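Local coordinates for activator of Hsp90 ATPase homologue 1/2-like C-terminal domain-containing protein (Mycobacterium smegmatis, PDB 3UID), which probably acts as a type II toxin of the AHA1 family, resembling a Mycobacterium tuberculosis toxin involved in the hypoxic response, at residues K73-Y77 and E98-P102; H87-D93 and S109-F115. All blocks are in the same frame, centred on the assembly; numbering follows the deposited sequence.

The two contacts of this chain differ in what holds them: contact 2 rests on paired backbones and packed rings, contact 1 on side-chain touches and a salt bridge. Contact 2 pairs strands 88-96 and 109-118, its centre about 9 Å from the centre of the chain, with a ladder of backbone bonds and an aromatic cluster. Contact 1 lies farther out, its centre about 15 Å from the centre of the chain, where the loop following strand 88-96 turns back beside strand 73-84. Strands 73-84 and 88-96 are sheet neighbours, and the backbone O of Tyr77 in contact 1 lies against the carboxylate of Asp93 in contact 2. The contact centres are about 19 Å apart.

Contact 1: K73-Y77 and E98-P102; sequences KYAGY and EDFNP
Lys73 and Glu98 reach for each other at about a right angle, and their charged ends join strand and loop at the exposed rim of the contact. The lysine runs fully extended, its CG anti to the backbone N (chi1 -171°), which carries the ammonium toward the loop. Glu98 bends at chi2 (86°) and brings its carboxylate to the side of that chain: NZ of Lys73 donates to OE2 of Glu98 at 2.9 Å, on the syn lone pair, while OE1 of Glu98 lies 3.6 Å from CD of Lys73, alongside its aliphatic part. Lys73 also makes a cation-pi contact with Phe65 on strand 61-67. In the antiparallel sheet of this Bet v 1-like (SRPBCC) fold, strand 73-84 lies between strands 61-67 and 88-96, and the connection from 88-96 to 109-118 passes over its beginning. That loop is braced from within by Asp97, whose OD1 accepts from the backbone N of Asp99 and of Asn101. Phe100 sends its ring back toward the strand, where CE1 of Phe100 meets CB of Ala75 at 4.0 Å and the carbonyl O of Gly76 at 3.7 Å. The same ring lies nearly parallel to that of Phe65. Farther along, Tyr77 and Pro102 cross at about a right angle, with the phenol OH of Tyr77 3.7 Å from CG of the proline.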
loop_
_atom_site.group_PDB
_atom_site.type_symbol
_atom_site.label_atom_id
_atom_site.label_comp_id
_atom_site.label_asym_id
_atom_site.label_seq_id
_atom_site.Cartn_x
_atom_site.Cartn_y
_atom_site.Cartn_z
ATOM N N LYS A 73 -0.263 16.199 5.445
ATOM C CA LYS A 73 -1.369 15.255 5.408
ATOM C C LYS A 73 -1.849 15.141 3.980
ATOM O O LYS A 73 -2.001 16.140 3.277
ATOM C CB LYS A 73 -2.514 15.732 6.289
ATOM C CG LYS A 73 -3.619 14.684 6.476
ATOM C CD LYS A 73 -4.726 15.219 7.380
ATOM C CE LYS A 73 -5.643 14.109 7.859
ATOM N NZ LYS A 73 -6.566 14.618 8.924
ATOM N N TYR A 74 -2.055 13.918 3.527
ATOM C CA TYR A 74 -2.790 13.746 2.288
ATOM C C TYR A 74 -3.837 12.661 2.430
ATOM O O TYR A 74 -3.868 11.938 3.416
ATOM C CB TYR A 74 -1.868 13.517 1.087
ATOM C CG TYR A 74 -1.127 12.216 1.109
ATOM C CD1 TYR A 74 -1.575 11.128 0.372
ATOM C CD2 TYR A 74 0.021 12.072 1.865
ATOM C CE1 TYR A 74 -0.879 9.919 0.391
ATOM C CE2 TYR A 74 0.715 10.899 1.892
ATOM C CZ TYR A 74 0.268 9.823 1.157
ATOM O OH TYR A 74 0.983 8.650 1.202
ATOM N N ALA A 75 -4.739 12.600 1.467
ATOM C CA ALA A 75 -5.821 11.650 1.526
ATOM C C ALA A 75 -5.834 10.831 0.255
ATOM O O ALA A 75 -5.338 11.249 -0.790
ATOM C CB ALA A 75 -7.144 12.379 1.716
ATOM N N GLY A 76 -6.405 9.647 0.344
ATOM C CA GLY A 76 -6.446 8.777 -0.808
ATOM C C GLY A 76 -7.578 7.795 -0.652
ATOM O O GLY A 76 -8.199 7.697 0.414
ATOM N N TYR A 77 -7.872 7.080 -1.728
ATOM C CA TYR A 77 -8.914 6.073 -1.674
ATOM C C TYR A 77 -8.577 4.925 -2.601
ATOM O O TYR A 77 -7.909 5.101 -3.616
ATOM C CB TYR A 77 -10.279 6.676 -2.051
ATOM C CG TYR A 77 -10.285 7.287 -3.435
ATOM C CD1 TYR A 77 -10.681 6.546 -4.537
ATOM C CD2 TYR A 77 -9.857 8.589 -3.641
ATOM C CE1 TYR A 77 -10.667 7.095 -5.813
ATOM C CE2 TYR A 77 -9.835 9.141 -4.908
ATOM C CZ TYR A 77 -10.250 8.394 -5.987
ATOM O OH TYR A 77 -10.233 8.951 -7.248
ATOM N N GLU A 98 -9.487 16.348 1.962
ATOM C CA GLU A 98 -9.928 15.840 3.259
ATOM C C GLU A 98 -11.300 15.164 3.169
ATOM O O GLU A 98 -11.639 14.311 3.993
ATOM C CB GLU A 98 -9.963 16.982 4.278
ATOM C CG GLU A 98 -10.167 16.523 5.717
ATOM C CD GLU A 98 -8.876 16.155 6.420
ATOM O OE1 GLU A 98 -7.795 16.374 5.837
ATOM O OE2 GLU A 98 -8.938 15.653 7.565
ATOM N N ASP A 99 -12.091 15.559 2.174
ATOM C CA ASP A 99 -13.443 15.024 1.998
ATOM C C ASP A 99 -13.487 13.803 1.094
ATOM O O ASP A 99 -14.567 13.308 0.750
ATOM C CB ASP A 99 -14.354 16.104 1.411
ATOM C CG ASP A 99 -14.508 17.295 2.332
ATOM O OD1 ASP A 99 -14.448 17.113 3.570
ATOM O OD2 ASP A 99 -14.676 18.422 1.818
ATOM N N PHE A 100 -12.305 13.349 0.702
ATOM C CA PHE A 100 -12.109 12.254 -0.262
ATOM C C PHE A 100 -12.583 12.557 -1.676
ATOM O O PHE A 100 -12.875 11.644 -2.448
ATOM C CB PHE A 100 -12.648 10.917 0.270
ATOM C CG PHE A 100 -12.003 10.511 1.555
ATOM C CD1 PHE A 100 -10.654 10.223 1.587
ATOM C CD2 PHE A 100 -12.720 10.495 2.737
ATOM C CE1 PHE A 100 -10.028 9.879 2.781
ATOM C CE2 PHE A 100 -12.105 10.141 3.930
ATOM C CZ PHE A 100 -10.759 9.851 3.948
ATOM N N ASN A 101 -12.614 13.839 -2.021
ATOM C CA ASN A 101 -12.829 14.233 -3.404
ATOM C C ASN A 101 -11.492 14.378 -4.123
ATOM O O ASN A 101 -10.579 15.017 -3.610
ATOM C CB ASN A 101 -13.619 15.542 -3.485
ATOM C CG ASN A 101 -14.965 15.447 -2.797
ATOM O OD1 ASN A 101 -15.321 16.288 -1.970
ATOM N ND2 ASN A 101 -15.700 14.390 -3.103
ATOM N N PRO A 102 -11.368 13.791 -5.319
ATOM C CA PRO A 102 -10.149 13.985 -6.110
ATOM C C PRO A 102 -9.714 15.448 -6.126
ATOM O O PRO A 102 -10.517 16.341 -6.406
ATOM C CB PRO A 102 -10.578 13.527 -7.503
ATOM C CG PRO A 102 -11.546 12.404 -7.212
ATOM C CD PRO A 102 -12.321 12.888 -5.987
#

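Contact 2: H87-D93 and S109-F115; sequences HSFSFLD and STNVYTF
Two donors from one strand converge on a single carbonyl: Tyr113 O accepts a bond from the backbone N-H of Phe89 (N to O 3.1 Å) and another from the hydroxyl of Ser88 (OG to O 2.8 Å), which comes from 41° above the carbonyl plane. The serine OG is placed for this by lying anti to its own backbone N (chi1 -169°). On the opposite face of the sheet an aromatic cluster forms. Phe91 presents its edge to the face of Tyr113, the planes 79° apart and the centroids 5.0 Å from each other, while CB of Asn111 sits over a face of Phe91 in a CH-pi contact. Phe89 lies beside Tyr113 and points the same way, CZ of Phe89 coming within 3.4 Å of CD2 of Tyr113. Strands 88-96 and 109-118 are central antiparallel neighbours in the curved sheet of the Bet v 1-like fold, paired here from Ser88-Thr114 to Asp93-Ser109. Trp78 stacks on Phe91 and Tyr126 meets Tyr113 edge-to-face, extending the cluster to the strands flanking this pair; Phe115 packs against helix 25-33. His87 and Ser88 form a classic beta bulge against strand 73-84, and His87 O accepts from Phe115 N at 2.7 Å.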
loop_
_atom_site.group_PDB
_atom_site.type_symbol
_atom_site.label_atom_id
_atom_site.label_comp_id
_atom_site.label_asym_id
_atom_site.label_seq_id
_atom_site.Cartn_x
_atom_site.Cartn_y
_atom_site.Cartn_z
ATOM N N HIS A 87 -4.414 -14.733 -1.161
ATOM C CA HIS A 87 -3.282 -14.560 -2.069
ATOM C C HIS A 87 -3.199 -13.222 -2.786
ATOM O O HIS A 87 -2.113 -12.797 -3.148
ATOM C CB HIS A 87 -3.199 -15.699 -3.080
ATOM C CG HIS A 87 -2.707 -16.981 -2.490
ATOM N ND1 HIS A 87 -3.512 -18.090 -2.349
ATOM C CD2 HIS A 87 -1.495 -17.327 -1.990
ATOM C CE1 HIS A 87 -2.817 -19.067 -1.793
ATOM N NE2 HIS A 87 -1.591 -18.631 -1.568
ATOM N N SER A 88 -4.321 -12.543 -2.988
ATOM C CA SER A 88 -4.238 -11.310 -3.775
ATOM C C SER A 88 -5.465 -10.428 -3.650
ATOM O O SER A 88 -6.559 -10.924 -3.379
ATOM C CB SER A 88 -4.042 -11.675 -5.256
ATOM O OG SER A 88 -3.700 -10.543 -6.040
ATOM N N PHE A 89 -5.268 -9.117 -3.808
ATOM C CA PHE A 89 -6.373 -8.200 -4.074
ATOM C C PHE A 89 -5.930 -7.121 -5.048
ATOM O O PHE A 89 -4.731 -6.881 -5.215
ATOM C CB PHE A 89 -7.059 -7.657 -2.795
ATOM C CG PHE A 89 -6.208 -6.733 -1.951
ATOM C CD1 PHE A 89 -6.289 -5.356 -2.115
ATOM C CD2 PHE A 89 -5.358 -7.240 -0.979
ATOM C CE1 PHE A 89 -5.527 -4.488 -1.323
ATOM C CE2 PHE A 89 -4.594 -6.377 -0.180
ATOM C CZ PHE A 89 -4.682 -4.996 -0.359
ATOM N N SER A 90 -6.895 -6.518 -5.729
ATOM C CA SER A 90 -6.604 -5.549 -6.777
ATOM C C SER A 90 -7.472 -4.330 -6.579
ATOM O O SER A 90 -8.605 -4.447 -6.100
ATOM C CB SER A 90 -6.894 -6.157 -8.144
ATOM O OG SER A 90 -6.101 -7.315 -8.366
ATOM N N PHE A 91 -6.963 -3.163 -6.964
ATOM C CA PHE A 91 -7.696 -1.927 -6.713
ATOM C C PHE A 91 -7.186 -0.772 -7.545
ATOM O O PHE A 91 -6.035 -0.776 -8.016
ATOM C CB PHE A 91 -7.644 -1.538 -5.220
ATOM C CG PHE A 91 -6.249 -1.285 -4.696
ATOM C CD1 PHE A 91 -5.705 -0.003 -4.704
ATOM C CD2 PHE A 91 -5.491 -2.340 -4.186
ATOM C CE1 PHE A 91 -4.411 0.225 -4.212
ATOM C CE2 PHE A 91 -4.194 -2.129 -3.688
ATOM C CZ PHE A 91 -3.664 -0.847 -3.689
ATOM N N LEU A 92 -8.053 0.214 -7.726
ATOM C CA LEU A 92 -7.651 1.486 -8.313
ATOM C C LEU A 92 -7.387 2.465 -7.170
ATOM O O LEU A 92 -8.125 2.505 -6.194
ATOM C CB LEU A 92 -8.765 2.018 -9.220
ATOM C CG LEU A 92 -9.267 0.996 -10.237
ATOM C CD1 LEU A 92 -10.613 1.394 -10.814
ATOM C CD2 LEU A 92 -8.231 0.795 -11.328
ATOM N N ASP A 93 -6.316 3.239 -7.272
ATOM C CA ASP A 93 -5.975 4.176 -6.199
ATOM C C ASP A 93 -5.930 5.616 -6.692
ATOM O O ASP A 93 -5.352 5.899 -7.744
ATOM C CB ASP A 93 -4.632 3.771 -5.589
ATOM C CG ASP A 93 -4.097 4.797 -4.615
ATOM O OD1 ASP A 93 -4.677 4.933 -3.518
ATOM O OD2 ASP A 93 -3.103 5.480 -4.953
ATOM N N SER A 109 -4.086 5.054 -10.382
ATOM C CA SER A 109 -3.198 3.958 -10.731
ATOM C C SER A 109 -3.979 2.670 -10.513
ATOM O O SER A 109 -4.973 2.661 -9.777
ATOM C CB SER A 109 -1.944 3.993 -9.846
ATOM O OG SER A 109 -2.282 3.880 -8.466
ATOM N N THR A 110 -3.570 1.603 -11.195
ATOM C CA THR A 110 -4.154 0.281 -10.977
ATOM C C THR A 110 -3.131 -0.562 -10.222
ATOM O O THR A 110 -1.941 -0.481 -10.483
ATOM C CB THR A 110 -4.544 -0.394 -12.302
ATOM O OG1 THR A 110 -3.368 -0.796 -13.014
ATOM C CG2 THR A 110 -5.337 0.560 -13.159
ATOM N N ASN A 111 -3.591 -1.369 -9.278
ATOM C CA ASN A 111 -2.684 -2.005 -8.342
ATOM C C ASN A 111 -3.076 -3.436 -8.109
ATOM O O ASN A 111 -4.264 -3.741 -8.026
ATOM C CB ASN A 111 -2.736 -1.268 -7.012
ATOM C CG ASN A 111 -2.410 0.189 -7.165
ATOM O OD1 ASN A 111 -3.282 1.014 -7.486
ATOM N ND2 ASN A 111 -1.151 0.521 -6.972
ATOM N N VAL A 112 -2.072 -4.311 -8.036
ATOM C CA VAL A 112 -2.278 -5.698 -7.650
ATOM C C VAL A 112 -1.287 -6.077 -6.548
ATOM O O VAL A 112 -0.073 -5.989 -6.739
ATOM C CB VAL A 112 -2.098 -6.660 -8.818
ATOM C CG1 VAL A 112 -2.459 -8.090 -8.379
ATOM C CG2 VAL A 112 -2.960 -6.234 -9.991
ATOM N N TYR A 113 -1.811 -6.494 -5.399
ATOM C CA TYR A 113 -0.980 -7.006 -4.312
ATOM C C TYR A 113 -1.080 -8.518 -4.287
ATOM O O TYR A 113 -2.182 -9.074 -4.265
ATOM C CB TYR A 113 -1.493 -6.491 -2.967
ATOM C CG TYR A 113 -1.258 -5.017 -2.688
ATOM C CD1 TYR A 113 -0.854 -4.133 -3.685
ATOM C CD2 TYR A 113 -1.454 -4.521 -1.401
ATOM C CE1 TYR A 113 -0.638 -2.770 -3.388
ATOM C CE2 TYR A 113 -1.257 -3.185 -1.097
ATOM C CZ TYR A 113 -0.852 -2.319 -2.090
ATOM O OH TYR A 113 -0.651 -0.998 -1.787
ATOM N N THR A 114 0.068 -9.183 -4.280
ATOM C CA THR A 114 0.095 -10.633 -4.285
ATOM C C THR A 114 0.967 -11.155 -3.147
ATOM O O THR A 114 2.097 -10.689 -2.958
ATOM C CB THR A 114 0.573 -11.157 -5.648
ATOM O OG1 THR A 114 -0.284 -10.632 -6.668
ATOM C CG2 THR A 114 0.540 -12.671 -5.690
ATOM N N PHE A 115 0.428 -12.118 -2.396
ATOM C CA PHE A 115 1.100 -12.706 -1.236
ATOM C C PHE A 115 1.268 -14.202 -1.477
ATOM O O PHE A 115 0.290 -14.941 -1.634
ATOM C CB PHE A 115 0.280 -12.463 0.039
ATOM C CG PHE A 115 -0.152 -11.041 0.205
ATOM C CD1 PHE A 115 0.787 -10.052 0.444
ATOM C CD2 PHE A 115 -1.486 -10.686 0.115
ATOM C CE1 PHE A 115 0.405 -8.731 0.587
ATOM C CE2 PHE A 115 -1.874 -9.362 0.249
ATOM C CZ PHE A 115 -0.926 -8.384 0.494
#